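Local coordinates for probable endonuclease 4 (PDB 4HNO), which probably cleaves phosphodiester bonds at apurinic or apyrimidinic sites in DNA, as a metal-dependent TIM-barrel endonuclease of base excision repair, at residues Ile178-Tyr190 / Ala228-Ile241. Residues are numbered along the deposited sequence; the frame is centred on the assembly and turned at random.
Sequences ITYDTCHGFDSGY and AAKDRHERIGSGFI. With MN (manganese (II) ion), chain C; MN (manganese (II) ion), chain E.
From Asp187 back to Cys183, the short helix 182-187 that follows barrel strand 176-181 is flanked by the segment from Ala229 to His233, mostly loop, the CA atoms of Asp187 and Ala229 lying 4.4 Å apart. Asp187 ties that loop down: its carbonyl O accepts from Ala229 N, and its carboxylate takes two successive amides. OD2 receives Asp231 N at 2.7 Å on its syn side, while Lys230 N comes to OD1 from above the carboxylate plane; a water links OD1 to Arg232 N, and the Ser150 hydroxyl is also hydrogen-bonded to OD2. With its carboxylate swung anti to the amide that Asp187 holds (chi1 -163°), Asp231 binds one manganese through OD2, joined there by NE2 of His184 and of His233, rings whose other nitrogens are hydrogen-bonded to Asn148 and Glu263 respectively. Asp231 OD2 lies at the His184 ring edge, 3.0 Å from NE2, a closeness imposed by the shared metal. Asp181 OD1 lies above one face of that ring, displaced toward its rim, and binds the second manganese with Glu147, His218 and Glu263; its OD2 caps the helix through His184 N. Further along, Ile241 CG1 sits over the centre of the Phe186 ring, 3.7 Å from the centroid, a CH-pi contact. A metal site occupied by zinc or manganese thus spans both segments, consistent with Asp187 acting as a second-shell residue that steadies the Asp231 backbone.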
ATOM      1  N   ILE A 178      -5.014  -3.343   6.280  1.00  7.97           N
ATOM      2  CA  ILE A 178      -5.214  -2.042   5.680  1.00  8.21           C
ATOM      3  C   ILE A 178      -3.888  -1.338   5.421  1.00  7.77           C
ATOM      4  O   ILE A 178      -2.956  -1.385   6.231  1.00  8.66           O
ATOM      5  CB  ILE A 178      -6.106  -1.187   6.633  1.00  9.82           C
ATOM      6  CG1 ILE A 178      -7.446  -1.868   6.935  1.00 10.27           C
ATOM      7  CG2 ILE A 178      -6.291   0.241   6.137  1.00 10.72           C
ATOM      8  CD1 ILE A 178      -8.339  -2.023   5.747  1.00 10.97           C
ATOM      9  N   THR A 179      -3.857  -0.619   4.299  1.00  7.58           N
ATOM     10  CA  THR A 179      -2.822   0.358   3.970  1.00  7.81           C
ATOM     11  C   THR A 179      -3.483   1.725   3.852  1.00  7.82           C
ATOM     12  O   THR A 179      -4.501   1.857   3.178  1.00  8.17           O
ATOM     13  CB  THR A 179      -2.168   0.019   2.644  1.00  7.72           C
ATOM     14  OG1 THR A 179      -1.482  -1.223   2.811  1.00  8.53           O
ATOM     15  CG2 THR A 179      -1.202   1.099   2.167  1.00  8.61           C
ATOM     16  N   TYR A 180      -2.868   2.723   4.481  1.00  7.81           N
ATOM     17  CA  TYR A 180      -3.360   4.090   4.356  1.00  7.67           C
ATOM     18  C   TYR A 180      -2.415   4.889   3.467  1.00  7.75           C
ATOM     19  O   TYR A 180      -1.230   5.039   3.786  1.00  8.32           O
ATOM     20  CB  TYR A 180      -3.463   4.776   5.736  1.00  8.26           C
ATOM     21  CG  TYR A 180      -4.029   6.158   5.575  1.00  8.32           C
ATOM     22  CD1 TYR A 180      -5.374   6.336   5.287  1.00  8.50           C
ATOM     23  CD2 TYR A 180      -3.226   7.292   5.645  1.00  8.49           C
ATOM     24  CE1 TYR A 180      -5.909   7.583   5.070  1.00  8.97           C
ATOM     25  CE2 TYR A 180      -3.765   8.562   5.456  1.00  8.73           C
ATOM     26  CZ  TYR A 180      -5.108   8.688   5.150  1.00  8.86           C
ATOM     27  OH  TYR A 180      -5.676   9.918   4.929  1.00  9.91           O
ATOM     28  N   ASP A 181      -2.933   5.389   2.343  1.00  7.37           N
ATOM     29  CA  ASP A 181      -2.183   6.228   1.423  1.00  7.77           C
ATOM     30  C   ASP A 181      -2.554   7.693   1.700  1.00  7.81           C
ATOM     31  O   ASP A 181      -3.722   8.086   1.609  1.00  8.05           O
ATOM     32  CB  ASP A 181      -2.497   5.826  -0.020  1.00  7.70           C
ATOM     33  CG  ASP A 181      -1.691   6.585  -1.052  1.00  7.54           C
ATOM     34  OD1 ASP A 181      -1.061   5.935  -1.929  1.00  8.03           O
ATOM     35  OD2 ASP A 181      -1.670   7.837  -0.994  1.00  8.36           O
ATOM     36  N   THR A 182      -1.555   8.473   2.090  1.00  7.86           N
ATOM     37  CA  THR A 182      -1.806   9.848   2.498  1.00  7.95           C
ATOM     38  C   THR A 182      -2.304  10.734   1.361  1.00  8.19           C
ATOM     39  O   THR A 182      -3.050  11.677   1.623  1.00  8.69           O
ATOM     40  CB  THR A 182      -0.555  10.464   3.144  1.00  8.43           C
ATOM     41  OG1 THR A 182       0.543  10.459   2.250  1.00  8.81           O
ATOM     42  CG2 THR A 182      -0.150   9.727   4.394  1.00  9.35           C
ATOM     43  N   CYS A 183      -1.861  10.496   0.135  1.00  8.06           N
ATOM     44  CA  CYS A 183      -2.335  11.303  -0.996  1.00  8.02           C
ATOM     45  C   CYS A 183      -3.769  10.941  -1.328  1.00  7.73           C
ATOM     46  O   CYS A 183      -4.636  11.809  -1.469  1.00  8.31           O
ATOM     47  CB  CYS A 183      -1.420  11.147  -2.203  1.00  8.37           C
ATOM     48  SG  CYS A 183      -1.936  12.131  -3.629  1.00  9.23           S
ATOM     49  N   HIS A 184      -4.040   9.642  -1.458  1.00  7.85           N
ATOM     50  CA  HIS A 184      -5.401   9.223  -1.730  1.00  7.64           C
ATOM     51  C   HIS A 184      -6.352   9.735  -0.647  1.00  7.77           C
ATOM     52  O   HIS A 184      -7.468  10.187  -0.930  1.00  8.33           O
ATOM     53  CB  HIS A 184      -5.506   7.717  -1.837  1.00  7.98           C
ATOM     54  CG  HIS A 184      -4.663   7.139  -2.935  1.00  7.86           C
ATOM     55  ND1 HIS A 184      -4.390   5.794  -3.026  1.00  8.23           N
ATOM     56  CD2 HIS A 184      -3.994   7.710  -3.968  1.00  8.80           C
ATOM     57  CE1 HIS A 184      -3.613   5.567  -4.076  1.00  8.26           C
ATOM     58  NE2 HIS A 184      -3.345   6.713  -4.664  1.00  8.86           N
ATOM     59  N   GLY A 185      -5.900   9.658   0.604  1.00  7.82           N
ATOM     60  CA  GLY A 185      -6.716  10.121   1.702  1.00  8.33           C
ATOM     61  C   GLY A 185      -6.939  11.629   1.649  1.00  8.02           C
ATOM     62  O   GLY A 185      -8.051  12.117   1.859  1.00  8.42           O
ATOM     63  N   PHE A 186      -5.874  12.379   1.394  1.00  8.44           N
ATOM     64  CA  PHE A 186      -5.981  13.841   1.307  1.00  8.47           C
ATOM     65  C   PHE A 186      -6.947  14.244   0.189  1.00  8.15           C
ATOM     66  O   PHE A 186      -7.792  15.133   0.361  1.00  8.37           O
ATOM     67  CB  PHE A 186      -4.596  14.430   1.073  1.00  9.00           C
ATOM     68  CG  PHE A 186      -4.462  15.889   1.403  1.00  8.62           C
ATOM     69  CD1 PHE A 186      -4.602  16.351   2.701  1.00 10.14           C
ATOM     70  CD2 PHE A 186      -4.148  16.802   0.413  1.00 10.24           C
ATOM     71  CE1 PHE A 186      -4.398  17.675   3.001  1.00 12.30           C
ATOM     72  CE2 PHE A 186      -3.950  18.128   0.729  1.00 12.78           C
ATOM     73  CZ  PHE A 186      -4.084  18.551   2.019  1.00 13.46           C
ATOM     74  N   ASP A 187      -6.851  13.551  -0.942  1.00  8.22           N
ATOM     75  CA  ASP A 187      -7.781  13.739  -2.049  1.00  8.32           C
ATOM     76  C   ASP A 187      -9.223  13.575  -1.627  1.00  8.23           C
ATOM     77  O   ASP A 187     -10.113  14.199  -2.211  1.00  8.93           O
ATOM     78  CB  ASP A 187      -7.557  12.648  -3.114  1.00  8.66           C
ATOM     79  CG  ASP A 187      -6.561  12.970  -4.195  1.00  9.10           C
ATOM     80  OD1 ASP A 187      -6.257  14.148  -4.477  1.00  9.87           O
ATOM     81  OD2 ASP A 187      -6.130  11.971  -4.835  1.00 10.81           O
ATOM     82  N   SER A 188      -9.451  12.726  -0.626  1.00  8.31           N
ATOM     83  CA  SER A 188     -10.760  12.303  -0.191  1.00  8.50           C
ATOM     84  C   SER A 188     -11.216  12.987   1.100  1.00  9.22           C
ATOM     85  O   SER A 188     -12.220  12.598   1.679  1.00 10.70           O
ATOM     86  CB  SER A 188     -10.773  10.791   0.020  1.00  8.90           C
ATOM     87  OG  SER A 188     -10.345  10.114  -1.151  1.00  8.86           O
ATOM     88  N   GLY A 189     -10.474  14.002   1.544  1.00  8.97           N
ATOM     89  CA  GLY A 189     -10.888  14.787   2.684  1.00  9.48           C
ATOM     90  C   GLY A 189     -10.273  14.420   4.014  1.00  9.47           C
ATOM     91  O   GLY A 189     -10.645  15.007   5.030  1.00 10.91           O
ATOM     92  N   TYR A 190      -9.343  13.462   4.047  1.00  8.96           N
ATOM     93  CA  TYR A 190      -8.653  13.115   5.275  1.00  9.15           C
ATOM     94  C   TYR A 190      -7.512  14.094   5.475  1.00  9.45           C
ATOM     95  O   TYR A 190      -6.446  13.979   4.850  1.00  9.98           O
ATOM     96  CB  TYR A 190      -8.154  11.675   5.255  1.00  9.30           C
ATOM     97  CG  TYR A 190      -9.257  10.646   5.310  1.00  9.39           C
ATOM     98  CD1 TYR A 190      -9.706  10.000   4.167  1.00  9.53           C
ATOM     99  CD2 TYR A 190      -9.843  10.305   6.510  1.00 10.37           C
ATOM    100  CE1 TYR A 190     -10.704   9.034   4.237  1.00 10.15           C
ATOM    101  CE2 TYR A 190     -10.828   9.351   6.592  1.00 10.57           C
ATOM    102  CZ  TYR A 190     -11.257   8.710   5.452  1.00 10.14           C
ATOM    103  OH  TYR A 190     -12.251   7.760   5.511  1.00 11.01           O
ATOM    104  N   ALA A 228      -9.368  17.177  -3.518  1.00  9.37           N
ATOM    105  CA  ALA A 228      -9.329  17.360  -4.965  1.00  9.53           C
ATOM    106  C   ALA A 228      -9.684  16.107  -5.769  1.00  9.73           C
ATOM    107  O   ALA A 228      -9.991  16.230  -6.952  1.00 10.53           O
ATOM    108  CB  ALA A 228      -7.970  17.813  -5.384  1.00 11.18           C
ATOM    109  N   ALA A 229      -9.557  14.913  -5.188  1.00  9.66           N
ATOM    110  CA  ALA A 229      -9.889  13.669  -5.904  1.00  9.39           C
ATOM    111  C   ALA A 229      -9.098  13.487  -7.205  1.00  9.93           C
ATOM    112  O   ALA A 229      -9.637  12.979  -8.172  1.00 12.26           O
ATOM    113  CB  ALA A 229     -11.396  13.569  -6.139  1.00 10.55           C
ATOM    114  N   LYS A 230      -7.815  13.836  -7.206  1.00  9.87           N
ATOM    115  CA  LYS A 230      -7.010  13.831  -8.435  1.00 10.61           C
ATOM    116  C   LYS A 230      -6.020  12.677  -8.570  1.00 10.09           C
ATOM    117  O   LYS A 230      -5.626  12.337  -9.683  1.00 11.34           O
ATOM    118  CB  LYS A 230      -6.225  15.137  -8.560  1.00 11.69           C
ATOM    119  CG  LYS A 230      -7.097  16.345  -8.854  1.00 13.36           C
ATOM    120  CD  LYS A 230      -7.682  16.316 -10.256  1.00 20.81           C
ATOM    121  CE  LYS A 230      -8.571  17.523 -10.517  1.00 32.09           C
ATOM    122  NZ  LYS A 230      -8.979  17.583 -11.942  1.00 40.20           N
ATOM    123  N   ASP A 231      -5.577  12.108  -7.455  1.00  9.66           N
ATOM    124  CA  ASP A 231      -4.563  11.042  -7.440  1.00  9.51           C
ATOM    125  C   ASP A 231      -3.334  11.373  -8.276  1.00  9.47           C
ATOM    126  O   ASP A 231      -2.958  10.667  -9.191  1.00 10.53           O
ATOM    127  CB  ASP A 231      -5.138   9.710  -7.855  1.00 10.28           C
ATOM    128  CG  ASP A 231      -4.245   8.545  -7.457  1.00 10.34           C
ATOM    129  OD1 ASP A 231      -4.597   7.395  -7.749  1.00 12.01           O
ATOM    130  OD2 ASP A 231      -3.201   8.769  -6.795  1.00 10.51           O
ATOM    131  N   ARG A 232      -2.677  12.454  -7.881  1.00 20.63           N
ATOM    132  CA  ARG A 232      -1.373  12.813  -8.415  1.00 28.30           C
ATOM    133  C   ARG A 232      -0.417  13.038  -7.246  1.00 18.19           C
ATOM    134  O   ARG A 232      -0.484  14.055  -6.521  1.00 11.13           O
ATOM    135  CB  ARG A 232      -1.463  14.052  -9.320  1.00 35.71           C
ATOM    136  CG  ARG A 232      -2.262  13.824 -10.606  1.00 38.23           C
ATOM    137  CD  ARG A 232      -1.620  12.760 -11.492  1.00 39.10           C
ATOM    138  NE  ARG A 232      -2.291  12.621 -12.785  1.00 39.58           N
ATOM    139  CZ  ARG A 232      -3.306  11.793 -13.026  1.00 39.71           C
ATOM    140  NH1 ARG A 232      -3.789  11.019 -12.058  1.00 39.25           N
ATOM    141  NH2 ARG A 232      -3.843  11.740 -14.238  1.00 39.57           N
ATOM    142  N   HIS A 233       0.465  12.056  -7.052  1.00  9.25           N
ATOM    143  CA  HIS A 233       1.380  12.092  -5.941  1.00  9.59           C
ATOM    144  C   HIS A 233       2.448  13.162  -6.164  1.00  9.75           C
ATOM    145  O   HIS A 233       2.808  13.493  -7.295  1.00 10.77           O
ATOM    146  CB  HIS A 233       2.098  10.749  -5.776  1.00  9.76           C
ATOM    147  CG  HIS A 233       1.203   9.553  -5.648  1.00  9.49           C
ATOM    148  ND1 HIS A 233       1.730   8.301  -5.432  1.00 10.18           N
ATOM    149  CD2 HIS A 233      -0.135   9.372  -5.760  1.00  9.75           C
ATOM    150  CE1 HIS A 233       0.742   7.411  -5.404  1.00 10.21           C
ATOM    151  NE2 HIS A 233      -0.402   8.035  -5.613  1.00  9.83           N
ATOM    152  N   GLU A 234       2.995  13.652  -5.062  1.00 10.45           N
ATOM    153  CA  GLU A 234       4.036  14.661  -5.089  1.00 10.27           C
ATOM    154  C   GLU A 234       5.115  14.275  -4.072  1.00 10.04           C
ATOM    155  O   GLU A 234       4.861  13.589  -3.076  1.00 10.52           O
ATOM    156  CB  GLU A 234       3.430  16.051  -4.791  1.00 10.65           C
ATOM    157  CG  GLU A 234       4.405  17.233  -4.787  1.00 11.23           C
ATOM    158  CD  GLU A 234       5.140  17.384  -6.097  1.00 12.64           C
ATOM    159  OE1 GLU A 234       4.765  18.289  -6.863  1.00 16.37           O
ATOM    160  OE2 GLU A 234       6.088  16.599  -6.358  1.00 13.72           O
ATOM    161  N   ARG A 235       6.322  14.752  -4.357  1.00 10.69           N
ATOM    162  CA  ARG A 235       7.470  14.594  -3.480  1.00 11.90           C
ATOM    163  C   ARG A 235       7.197  15.169  -2.097  1.00 10.99           C
ATOM    164  O   ARG A 235       6.527  16.188  -1.957  1.00 10.97           O
ATOM    165  CB  ARG A 235       8.680  15.294  -4.112  1.00 13.66           C
ATOM    166  CG  ARG A 235       8.935  14.734  -5.512  1.00 18.82           C
ATOM    167  CD  ARG A 235      10.296  14.939  -6.053  1.00 23.04           C
ATOM    168  NE  ARG A 235      11.304  14.441  -5.144  1.00 24.03           N
ATOM    169  CZ  ARG A 235      12.583  14.713  -5.299  1.00 26.14           C
ATOM    170  NH1 ARG A 235      12.985  15.445  -6.331  1.00 31.73           N
ATOM    171  NH2 ARG A 235      13.450  14.263  -4.427  1.00 26.20           N
ATOM    172  N   ILE A 236       7.734  14.518  -1.074  1.00 11.89           N
ATOM    173  CA  ILE A 236       7.476  14.924   0.303  1.00 11.90           C
ATOM    174  C   ILE A 236       7.900  16.364   0.511  1.00 12.52           C
ATOM    175  O   ILE A 236       9.059  16.733   0.282  1.00 13.65           O
ATOM    176  CB  ILE A 236       8.245  14.027   1.297  1.00 12.63           C
ATOM    177  CG1 ILE A 236       7.860  12.542   1.131  1.00 12.62           C
ATOM    178  CG2 ILE A 236       8.018  14.507   2.726  1.00 13.70           C
ATOM    179  CD1 ILE A 236       6.405  12.271   1.268  1.00 13.41           C
ATOM    180  N   GLY A 237       6.956  17.181   0.969  1.00 12.03           N
ATOM    181  CA  GLY A 237       7.232  18.576   1.257  1.00 12.83           C
ATOM    182  C   GLY A 237       6.994  19.517   0.095  1.00 12.80           C
ATOM    183  O   GLY A 237       7.035  20.725   0.274  1.00 14.13           O
ATOM    184  N   SER A 238       6.740  18.974  -1.089  1.00 11.47           N
ATOM    185  CA  SER A 238       6.562  19.793  -2.273  1.00 11.89           C
ATOM    186  C   SER A 238       5.113  19.992  -2.666  1.00 10.88           C
ATOM    187  O   SER A 238       4.843  20.677  -3.649  1.00 12.41           O
ATOM    188  CB  SER A 238       7.337  19.215  -3.444  1.00 13.23           C
ATOM    189  OG  SER A 238       8.714  19.355  -3.195  1.00 15.60           O
ATOM    190  N   GLY A 239       4.189  19.409  -1.911  1.00 10.57           N
ATOM    191  CA  GLY A 239       2.784  19.487  -2.264  1.00 10.25           C
ATOM    192  C   GLY A 239       1.933  20.125  -1.194  1.00  9.61           C
ATOM    193  O   GLY A 239       2.403  20.862  -0.328  1.00 10.80           O
ATOM    194  N   PHE A 240       0.638  19.863  -1.270  1.00  9.16           N
ATOM    195  CA  PHE A 240      -0.332  20.519  -0.410  1.00  9.88           C
ATOM    196  C   PHE A 240      -0.421  19.947   0.997  1.00  9.77           C
ATOM    197  O   PHE A 240      -1.028  20.579   1.874  1.00 10.42           O
ATOM    198  CB  PHE A 240      -1.701  20.609  -1.071  1.00  9.77           C
ATOM    199  CG  PHE A 240      -1.769  21.654  -2.161  1.00  9.72           C
ATOM    200  CD1 PHE A 240      -1.577  21.317  -3.487  1.00  9.92           C
ATOM    201  CD2 PHE A 240      -2.028  22.969  -1.844  1.00 11.15           C
ATOM    202  CE1 PHE A 240      -1.656  22.271  -4.492  1.00  9.95           C
ATOM    203  CE2 PHE A 240      -2.090  23.930  -2.838  1.00 11.92           C
ATOM    204  CZ  PHE A 240      -1.912  23.582  -4.161  1.00 10.54           C
ATOM    205  N   ILE A 241       0.180  18.787   1.239  1.00  9.51           N
ATOM    206  CA  ILE A 241       0.351  18.343   2.621  1.00  9.73           C
ATOM    207  C   ILE A 241       1.525  19.117   3.223  1.00 10.78           C
ATOM    208  O   ILE A 241       1.389  19.785   4.255  1.00 11.52           O
ATOM    209  CB  ILE A 241       0.499  16.812   2.722  1.00 10.06           C
ATOM    210  CG1 ILE A 241      -0.772  16.145   2.181  1.00 10.65           C
ATOM    211  CG2 ILE A 241       0.783  16.422   4.164  1.00 11.40           C
ATOM    212  CD1 ILE A 241      -0.693  14.642   2.057  1.00 10.60           C
TER
HETATM  213 MN    MN C 302      -2.173   7.079  -6.330  0.60  9.03          MN
HETATM  214 MN    MN E 304      -0.587   4.075  -2.647  0.75 11.03          MN
HETATM  215  O   HOH W   1      -3.722  14.235  -5.849  0.97 10.16           O
HETATM  216  O   HOH W   2      -0.651   3.144  -4.359  0.88  8.73           O